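Local atomic coordinates of putative immunoglobulin A1 protease (Bacteroides ovatus, PDB entry 3N6Z), a protein that is of unknown function but probably acts as a hydrolase, possibly a protease, and is built as a parallel beta-solenoid. Residues Tyr50-Ala55 and Arg59-Val64; Gly222-Lys227 and Gly232-Cys237; Ala269-Leu274 and Asn339-Trp344. All coordinates share one frame; numbering follows the deposited sequence.

Contact 1: Tyr50-Ala55 and Arg59-Val64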
loop_
_atom_site.group_PDB
_atom_site.type_symbol
_atom_site.label_atom_id
_atom_site.label_comp_id
_atom_site.label_asym_id
_atom_site.label_seq_id
_atom_site.Cartn_x
_atom_site.Cartn_y
_atom_site.Cartn_z
ATOM N N TYR A 50 -3.608 17.122 14.767
ATOM C CA TYR A 50 -4.399 16.377 15.735
ATOM C C TYR A 50 -3.597 15.153 16.202
ATOM O O TYR A 50 -3.194 14.301 15.399
ATOM C CB TYR A 50 -5.698 15.922 15.118
ATOM C CG TYR A 50 -6.725 17.008 14.875
ATOM C CD1 TYR A 50 -7.180 17.836 15.912
ATOM C CD2 TYR A 50 -7.300 17.185 13.610
ATOM C CE1 TYR A 50 -8.175 18.772 15.686
ATOM C CE2 TYR A 50 -8.286 18.132 13.387
ATOM C CZ TYR A 50 -8.720 18.920 14.415
ATOM O OH TYR A 50 -9.703 19.848 14.204
HETATM N N MSE A 51 -3.361 15.095 17.514
HETATM C CA MSE A 51 -2.501 14.090 18.136
HETATM C C MSE A 51 -3.360 12.943 18.685
HETATM O O MSE A 51 -4.276 13.191 19.501
HETATM C CB MSE A 51 -1.650 14.745 19.234
HETATM C CG MSE A 51 -0.569 13.857 19.804
HETATM SE SE MSE A 51 0.826 13.395 18.578
HETATM C CE MSE A 51 1.724 15.123 18.561
ATOM N N ILE A 52 -3.046 11.726 18.219
ATOM C CA ILE A 52 -3.851 10.540 18.457
ATOM C C ILE A 52 -3.103 9.607 19.414
ATOM O O ILE A 52 -1.985 9.163 19.115
ATOM C CB ILE A 52 -4.131 9.818 17.145
ATOM C CG1 ILE A 52 -4.942 10.715 16.192
ATOM C CG2 ILE A 52 -4.814 8.438 17.368
ATOM C CD1 ILE A 52 -4.782 10.300 14.704
HETATM N N MSE A 53 -3.735 9.301 20.548
HETATM C CA MSE A 53 -3.106 8.491 21.616
HETATM C C MSE A 53 -3.741 7.138 21.859
HETATM O O MSE A 53 -3.174 6.326 22.582
HETATM C CB MSE A 53 -3.113 9.281 22.931
HETATM C CG MSE A 53 -2.378 10.638 22.868
HETATM SE SE MSE A 53 -0.519 10.453 22.514
HETATM C CE MSE A 53 0.057 9.615 24.152
ATOM N N ASN A 54 -4.919 6.900 21.312
ATOM C CA ASN A 54 -5.630 5.637 21.504
ATOM C C ASN A 54 -6.620 5.421 20.365
ATOM O O ASN A 54 -6.771 6.296 19.503
ATOM C CB ASN A 54 -6.291 5.604 22.891
ATOM C CG ASN A 54 -7.330 6.656 23.077
ATOM O OD1 ASN A 54 -8.139 6.903 22.189
ATOM N ND2 ASN A 54 -7.366 7.245 24.258
ATOM N N ALA A 55 -7.293 4.284 20.348
ATOM C CA ALA A 55 -8.196 3.938 19.247
ATOM C C ALA A 55 -9.483 4.729 19.251
ATOM O O ALA A 55 -10.101 4.909 18.201
ATOM C CB ALA A 55 -8.492 2.434 19.227
ATOM N N ARG A 59 -10.713 6.883 15.946
ATOM C CA ARG A 59 -12.084 6.858 15.437
ATOM C C ARG A 59 -12.718 8.248 15.340
ATOM O O ARG A 59 -13.745 8.389 14.708
ATOM C CB ARG A 59 -12.937 5.901 16.263
ATOM C CG ARG A 59 -12.504 4.449 16.046
ATOM C CD ARG A 59 -12.987 3.505 17.125
ATOM N NE ARG A 59 -14.439 3.491 17.145
ATOM C CZ ARG A 59 -15.183 3.850 18.199
ATOM N NH1 ARG A 59 -14.630 4.143 19.387
ATOM N NH2 ARG A 59 -16.496 3.870 18.079
ATOM N N ASN A 60 -12.094 9.268 15.898
ATOM C CA ASN A 60 -12.560 10.652 15.760
ATOM C C ASN A 60 -12.026 11.353 14.513
ATOM O O ASN A 60 -12.471 12.453 14.191
ATOM C CB ASN A 60 -12.261 11.506 17.012
ATOM C CG ASN A 60 -13.049 11.045 18.236
ATOM O OD1 ASN A 60 -14.178 10.528 18.102
ATOM N ND2 ASN A 60 -12.465 11.230 19.433
HETATM N N MSE A 61 -11.082 10.722 13.787
HETATM C CA MSE A 61 -10.515 11.361 12.593
HETATM C C MSE A 61 -11.634 11.772 11.626
HETATM O O MSE A 61 -11.590 12.857 11.054
HETATM C CB MSE A 61 -9.532 10.451 11.872
HETATM C CG MSE A 61 -8.277 10.145 12.664
HETATM SE SE MSE A 61 -7.117 8.907 11.748
HETATM C CE MSE A 61 -6.629 10.079 10.254
ATOM N N ARG A 62 -12.579 10.873 11.387
ATOM C CA ARG A 62 -13.620 11.149 10.389
ATOM C C ARG A 62 -14.433 12.395 10.715
ATOM O O ARG A 62 -14.927 13.092 9.813
ATOM C CB ARG A 62 -14.534 9.952 10.252
ATOM C CG ARG A 62 -15.268 9.564 11.503
ATOM C CD ARG A 62 -16.277 8.514 11.021
ATOM N NE ARG A 62 -16.320 7.302 11.781
ATOM C CZ ARG A 62 -16.614 6.078 11.292
ATOM N NH1 ARG A 62 -16.800 5.800 9.965
ATOM N NH2 ARG A 62 -16.658 5.093 12.172
ATOM N N SER A 63 -14.540 12.723 12.001
ATOM C CA SER A 63 -15.378 13.835 12.473
ATOM C C SER A 63 -14.739 15.200 12.219
ATOM O O SER A 63 -15.411 16.199 12.309
ATOM C CB SER A 63 -15.653 13.655 13.968
ATOM O OG SER A 63 -16.127 12.322 14.253
ATOM N N VAL A 64 -13.427 15.227 11.955
ATOM C CA VAL A 64 -12.699 16.506 11.835
ATOM C C VAL A 64 -12.078 16.732 10.453
ATOM O O VAL A 64 -11.372 17.723 10.216
ATOM C CB VAL A 64 -11.628 16.648 12.962
ATOM C CG1 VAL A 64 -12.283 16.743 14.333
ATOM C CG2 VAL A 64 -10.557 15.553 12.849
HETATM O O HOH W 1 -10.701 19.969 11.651
#
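Tyr50 opens the contact by bringing the CD2-CE2 side of its ring obliquely against Val64. Tyr50 CE2 lies 3.5 Å from Val64 CG2, and Val64 CB is nearly as close to the same ring carbon at 3.7 Å. Val64 can present this methyl because its CG2 stands between the backbone N and the carbonyl carbon, with CG1 beside the N (chi1 -66°). Beyond the apolar patch, one water bridges the polar ends. It sits at the edge of the tyrosine ring, in its plane, 2.7 Å from Tyr50 OH, and it donates a 2.7 Å hydrogen bond to Val64 O, so the phenol is linked through the water to the carbonyl of the very valine its ring touches. Phe39 stacks on Tyr50, and Ala35 of helix 33-37 touches both Tyr50 and Val64.

Ile52 comes next on strand 50-52, the first strand of the stacked parallel sheets, which pairs with strand 71-75 of the following coil. This is the entry to a beta-helix, where the chain leaves its opening strand through short helical turns before the next strand is laid down. Ile52 meets the selenomethionine Met61 at about a right angle, its CD1 being 4.0 Å from Met61 SE. The bend at the end of the Met61 chain (chi3 67°) turns its terminal methyl aside after this meeting, and Phe73 also packs on Met61.

Asn54 caps the short helix 55-58, its OD1 accepting from Gln57 N. Ala55 then supplies the carbonyl that receives Arg59 N at 3.1 Å with an N-H...O angle of 148°, the donor tilted out of the carbonyl plane. Arg59 CG, 3.3 Å from Ala55 O, passes the same oxygen, while the guanidinium continues to a salt bridge with Asp86.

Contact 2: Gly222-Lys227 and Gly232-Cys237. With SO4 (sulfate ion), chain C.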
loop_
_atom_site.group_PDB
_atom_site.type_symbol
_atom_site.label_atom_id
_atom_site.label_comp_id
_atom_site.label_asym_id
_atom_site.label_seq_id
_atom_site.Cartn_x
_atom_site.Cartn_y
_atom_site.Cartn_z
ATOM N N GLY A 222 2.239 -7.425 -4.444
ATOM C CA GLY A 222 2.743 -7.399 -3.076
ATOM C C GLY A 222 2.625 -6.023 -2.459
ATOM O O GLY A 222 2.354 -5.893 -1.265
ATOM N N ILE A 223 2.848 -4.981 -3.285
ATOM C CA ILE A 223 2.772 -3.580 -2.861
ATOM C C ILE A 223 1.492 -2.887 -3.358
ATOM O O ILE A 223 0.734 -2.317 -2.539
ATOM C CB ILE A 223 4.027 -2.793 -3.275
ATOM C CG1 ILE A 223 5.255 -3.402 -2.593
ATOM C CG2 ILE A 223 3.899 -1.263 -3.000
ATOM C CD1 ILE A 223 5.362 -3.213 -1.072
ATOM N N ALA A 224 1.231 -2.928 -4.662
ATOM C CA ALA A 224 0.076 -2.281 -5.270
ATOM C C ALA A 224 -0.571 -3.251 -6.255
ATOM O O ALA A 224 0.118 -3.929 -7.017
ATOM C CB ALA A 224 0.495 -0.973 -5.972
ATOM N N GLY A 225 -1.896 -3.220 -6.338
ATOM C CA GLY A 225 -2.576 -4.034 -7.336
ATOM C C GLY A 225 -2.479 -3.534 -8.752
ATOM O O GLY A 225 -2.150 -4.306 -9.676
ATOM N N ARG A 226 -2.728 -2.242 -8.929
ATOM C CA ARG A 226 -2.950 -1.647 -10.227
ATOM C C ARG A 226 -2.318 -0.256 -10.264
ATOM O O ARG A 226 -2.316 0.447 -9.260
ATOM C CB ARG A 226 -4.471 -1.586 -10.455
ATOM C CG ARG A 226 -4.947 -0.958 -11.749
ATOM C CD ARG A 226 -6.462 -0.830 -11.697
ATOM N NE ARG A 226 -6.966 -0.229 -12.931
ATOM C CZ ARG A 226 -8.164 0.332 -13.049
ATOM N NH1 ARG A 226 -9.032 0.293 -12.042
ATOM N NH2 ARG A 226 -8.496 0.917 -14.205
ATOM N N LYS A 227 -1.848 0.139 -11.433
ATOM C CA LYS A 227 -1.338 1.478 -11.719
ATOM C C LYS A 227 -2.155 2.128 -12.826
ATOM O O LYS A 227 -2.292 1.547 -13.918
ATOM C CB LYS A 227 0.126 1.377 -12.159
ATOM C CG LYS A 227 0.743 2.699 -12.580
ATOM C CD LYS A 227 0.867 3.713 -11.439
ATOM C CE LYS A 227 1.571 5.009 -11.846
ATOM N NZ LYS A 227 0.926 5.728 -12.979
ATOM N N GLY A 232 4.372 8.533 -12.012
ATOM C CA GLY A 232 4.281 7.877 -10.704
ATOM C C GLY A 232 5.191 6.702 -10.619
ATOM O O GLY A 232 5.606 6.124 -11.640
ATOM N N PHE A 233 5.514 6.319 -9.398
ATOM C CA PHE A 233 6.560 5.309 -9.202
ATOM C C PHE A 233 6.451 4.568 -7.887
ATOM O O PHE A 233 5.782 5.027 -6.955
ATOM C CB PHE A 233 7.977 5.935 -9.383
ATOM C CG PHE A 233 8.341 6.968 -8.351
ATOM C CD1 PHE A 233 8.957 6.592 -7.158
ATOM C CD2 PHE A 233 8.097 8.326 -8.562
ATOM C CE1 PHE A 233 9.315 7.557 -6.197
ATOM C CE2 PHE A 233 8.426 9.276 -7.584
ATOM C CZ PHE A 233 9.060 8.904 -6.448
ATOM N N ILE A 234 7.178 3.464 -7.840
ATOM C CA ILE A 234 7.422 2.689 -6.634
ATOM C C ILE A 234 8.948 2.580 -6.516
ATOM O O ILE A 234 9.618 2.160 -7.475
ATOM C CB ILE A 234 6.771 1.293 -6.681
ATOM C CG1 ILE A 234 5.234 1.438 -6.724
ATOM C CG2 ILE A 234 7.242 0.408 -5.506
ATOM C CD1 ILE A 234 4.463 0.138 -7.044
ATOM N N GLU A 235 9.493 2.909 -5.343
ATOM C CA GLU A 235 10.937 2.951 -5.105
ATOM C C GLU A 235 11.254 2.390 -3.717
ATOM O O GLU A 235 10.566 2.725 -2.774
ATOM C CB GLU A 235 11.345 4.434 -5.220
ATOM C CG GLU A 235 12.727 4.810 -5.020
ATOM C CD GLU A 235 12.940 6.183 -5.654
ATOM O OE1 GLU A 235 12.586 7.182 -5.026
ATOM O OE2 GLU A 235 13.371 6.235 -6.824
ATOM N N ASN A 236 12.318 1.612 -3.593
ATOM C CA ASN A 236 12.780 1.123 -2.307
ATOM C C ASN A 236 11.682 0.385 -1.553
ATOM O O ASN A 236 11.438 0.607 -0.373
ATOM C CB ASN A 236 13.404 2.237 -1.473
ATOM C CG ASN A 236 14.433 3.094 -2.250
ATOM O OD1 ASN A 236 14.478 4.289 -2.071
ATOM N ND2 ASN A 236 15.236 2.485 -3.081
ATOM N N CYS A 237 11.003 -0.511 -2.256
ATOM C CA CYS A 237 9.963 -1.338 -1.631
ATOM C C CYS A 237 10.231 -2.807 -1.822
ATOM O O CYS A 237 10.803 -3.223 -2.824
ATOM C CB CYS A 237 8.573 -1.040 -2.193
ATOM S SG CYS A 237 7.966 0.629 -1.832
HETATM S S SO4 C . -11.829 2.353 -13.791
HETATM O O1 SO4 C . -12.693 3.370 -13.191
HETATM O O2 SO4 C . -12.506 1.669 -14.888
HETATM O O3 SO4 C . -10.629 2.999 -14.310
HETATM O O4 SO4 C . -11.516 1.384 -12.756
#
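Ile223 and Cys237 close one end of a buried apolar seam between two segments on facing walls of one coil, which meet through side chains and are not paired as strands. Ile223 CD1 reaches Cys237 CB at 4.0 Å. With its CG1 beside the backbone N, Ile223 leaves CG2 to face Ile234 CD1 at 4.3 Å, and Ala224 CB approaches that same isoleucine methyl at an equal distance. The aliphatic part of Lys227 passes Gly232: its CE is 4.1 Å from Gly232 CA, and a beta carbon at that position would crowd it. The ammonium of this buried lysine is satisfied by the carbonyls of Gly231 and Asp262.

On the outer side packing gives way to polar contacts: partly exposed Arg226 leaves the seam. Its extended chain, CG opposite the backbone N (chi1 178°), carries the guanidinium out to a sulfate probably from the crystallisation liquor. The ion lies at the guanidinium's edge and in its plane, and two nitrogens grip it: Arg226 NH1 holds O4 at 2.8 Å and Arg226 NH2 holds O3 at 3.0 Å. Asp258 forms a salt bridge with NH2. A leucine at Arg226 would probably leave the Asp258 carboxylate without its cationic mate and the sulfate without this fork of donors.

Interior side chains meeting across one coil, while each strand pairs with coils before and after, are typical of a parallel beta-helix.

Contact 3: Ala269-Leu274 and Asn339-Trp344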
loop_
_atom_site.group_PDB
_atom_site.type_symbol
_atom_site.label_atom_id
_atom_site.label_comp_id
_atom_site.label_asym_id
_atom_site.label_seq_id
_atom_site.Cartn_x
_atom_site.Cartn_y
_atom_site.Cartn_z
ATOM N N ALA A 269 12.234 -5.151 -4.573
ATOM C CA ALA A 269 12.456 -6.594 -4.552
ATOM C C ALA A 269 11.185 -7.391 -4.236
ATOM O O ALA A 269 10.381 -7.013 -3.358
ATOM C CB ALA A 269 13.538 -6.960 -3.509
ATOM N N ALA A 270 11.029 -8.515 -4.924
ATOM C CA ALA A 270 9.945 -9.458 -4.685
ATOM C C ALA A 270 10.458 -10.613 -3.843
ATOM O O ALA A 270 11.449 -11.265 -4.213
ATOM C CB ALA A 270 9.366 -9.979 -6.027
ATOM N N TRP A 271 9.774 -10.886 -2.753
ATOM C CA TRP A 271 10.114 -11.991 -1.870
ATOM C C TRP A 271 8.874 -12.762 -1.460
ATOM O O TRP A 271 8.862 -13.457 -0.432
ATOM C CB TRP A 271 10.930 -11.461 -0.680
ATOM C CG TRP A 271 11.881 -12.374 -0.028
ATOM C CD1 TRP A 271 11.826 -13.736 0.043
ATOM C CD2 TRP A 271 13.022 -11.974 0.735
ATOM N NE1 TRP A 271 12.913 -14.209 0.753
ATOM C CE2 TRP A 271 13.650 -13.149 1.199
ATOM C CE3 TRP A 271 13.583 -10.739 1.050
ATOM C CZ2 TRP A 271 14.814 -13.116 2.000
ATOM C CZ3 TRP A 271 14.727 -10.699 1.824
ATOM C CH2 TRP A 271 15.327 -11.883 2.296
ATOM N N SER A 272 7.844 -12.725 -2.309
ATOM C CA SER A 272 6.570 -13.406 -2.087
ATOM C C SER A 272 6.417 -14.608 -3.017
ATOM O O SER A 272 6.803 -14.550 -4.181
ATOM C CB SER A 272 5.412 -12.446 -2.379
ATOM O OG SER A 272 5.438 -11.337 -1.517
ATOM N N ASN A 273 5.761 -15.665 -2.535
ATOM C CA ASN A 273 5.236 -16.698 -3.418
ATOM C C ASN A 273 4.009 -16.156 -4.165
ATOM O O ASN A 273 3.183 -15.449 -3.567
ATOM C CB ASN A 273 4.851 -17.934 -2.610
ATOM C CG ASN A 273 6.044 -18.580 -1.931
ATOM O OD1 ASN A 273 7.138 -18.615 -2.498
ATOM N ND2 ASN A 273 5.837 -19.119 -0.725
ATOM N N LEU A 274 3.929 -16.455 -5.466
ATOM C CA LEU A 274 2.976 -15.831 -6.379
ATOM C C LEU A 274 2.182 -16.918 -7.080
ATOM O O LEU A 274 2.776 -17.835 -7.681
ATOM C CB LEU A 274 3.708 -14.983 -7.417
ATOM C CG LEU A 274 4.744 -13.983 -6.923
ATOM C CD1 LEU A 274 5.367 -13.243 -8.114
ATOM C CD2 LEU A 274 4.091 -12.953 -5.984
ATOM N N ASN A 339 21.305 -7.499 2.144
ATOM C CA ASN A 339 22.295 -6.432 1.860
ATOM C C ASN A 339 21.714 -5.336 1.038
ATOM O O ASN A 339 21.876 -4.149 1.318
ATOM C CB ASN A 339 23.504 -6.949 1.021
ATOM C CG ASN A 339 24.466 -7.818 1.808
ATOM O OD1 ASN A 339 24.425 -7.888 3.042
ATOM N ND2 ASN A 339 25.338 -8.515 1.077
ATOM N N ILE A 340 21.051 -5.740 -0.047
ATOM C CA ILE A 340 20.513 -4.793 -1.006
ATOM C C ILE A 340 19.466 -3.881 -0.349
ATOM O O ILE A 340 19.500 -2.651 -0.495
ATOM C CB ILE A 340 19.928 -5.530 -2.250
ATOM C CG1 ILE A 340 21.075 -6.162 -3.087
ATOM C CG2 ILE A 340 19.078 -4.602 -3.100
ATOM C CD1 ILE A 340 20.570 -7.177 -4.099
ATOM N N ILE A 341 18.518 -4.500 0.343
ATOM C CA ILE A 341 17.387 -3.784 0.950
ATOM C C ILE A 341 17.872 -2.807 2.023
ATOM O O ILE A 341 17.505 -1.641 2.004
ATOM C CB ILE A 341 16.353 -4.769 1.501
ATOM C CG1 ILE A 341 15.657 -5.536 0.352
ATOM C CG2 ILE A 341 15.306 -4.038 2.379
ATOM C CD1 ILE A 341 14.891 -6.813 0.766
ATOM N N VAL A 342 18.747 -3.258 2.919
ATOM C CA VAL A 342 19.221 -2.355 3.972
ATOM C C VAL A 342 19.961 -1.154 3.367
ATOM O O VAL A 342 19.818 -0.037 3.832
ATOM C CB VAL A 342 20.058 -3.096 5.023
ATOM C CG1 VAL A 342 20.745 -2.133 5.988
ATOM C CG2 VAL A 342 19.172 -4.096 5.772
ATOM N N ALA A 343 20.728 -1.383 2.298
ATOM C CA ALA A 343 21.442 -0.294 1.620
ATOM C C ALA A 343 20.550 0.783 0.987
ATOM O O ALA A 343 20.996 1.907 0.720
ATOM C CB ALA A 343 22.447 -0.891 0.578
ATOM N N TRP A 344 19.279 0.477 0.760
ATOM C CA TRP A 344 18.327 1.492 0.323
ATOM C C TRP A 344 18.267 2.709 1.239
ATOM O O TRP A 344 18.160 3.848 0.753
ATOM C CB TRP A 344 16.930 0.923 0.125
ATOM C CG TRP A 344 16.801 -0.076 -0.927
ATOM C CD1 TRP A 344 17.681 -0.339 -1.964
ATOM C CD2 TRP A 344 15.751 -1.035 -1.054
ATOM N NE1 TRP A 344 17.219 -1.374 -2.733
ATOM C CE2 TRP A 344 16.034 -1.816 -2.201
ATOM C CE3 TRP A 344 14.585 -1.294 -0.320
ATOM C CZ2 TRP A 344 15.207 -2.847 -2.614
ATOM C CZ3 TRP A 344 13.742 -2.313 -0.750
ATOM C CH2 TRP A 344 14.064 -3.075 -1.886
#
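Ile341 and Trp344 belong to the C-terminal helix 334-344, which packs against the flank of the coils and rests here on Ala269 and Trp271, in and just beyond strand 268-270. Ile341 CD1 approaches the six-membered ring of Trp271 at the edge and near the ring plane, 4.0 Å from Trp271 CZ3. Trp271 offers that edge because its CG lies roughly opposite the backbone N (chi1 -152°), swinging the indole toward the helix; Tyr356 and Pro357 also pack on it. The methyl of Ala269 is touched by two residues: Ile341 CD1 stands 4.5 Å from Ala269 CB, and Trp344 CH2 stands 4.2 Å from it.

Trp344 also meets the strand by its edge, its CH2 lying 3.9 Å from Ala269 N. One face of this indole folds back over its own helix, with Ile341 CA 3.8 Å above the ring plane and over its centre, which should help to fix the ring's tilt. The small alanine probably allows the two larger side chains to approach the strand, and here the chain's last helix packs on the outside of a parallel beta-solenoid, over its stacked strands.

How the contacts relate
Along the chain the three contacts follow in series, contact 1 closing before contact 2 opens and contact 2 before contact 3. Contacts 1 and 2 have centres 28 Å apart and reach strands of the same stacked series, one near the N-terminal end and the other near the middle. Contact 3 lies 34 Å from contact 1, centre to centre, on the opposite side of the chain's centre. Contacts 2 and 3 adjoin, 13 Å between centres: Cys237 O probably accepts a hydrogen bond from Ala269 N at 3.0 Å, joining successive coils, and Trp344 packs on Asn236 and Cys237. The last helix thus packs back on coils some 70 to 110 residues before it in sequence.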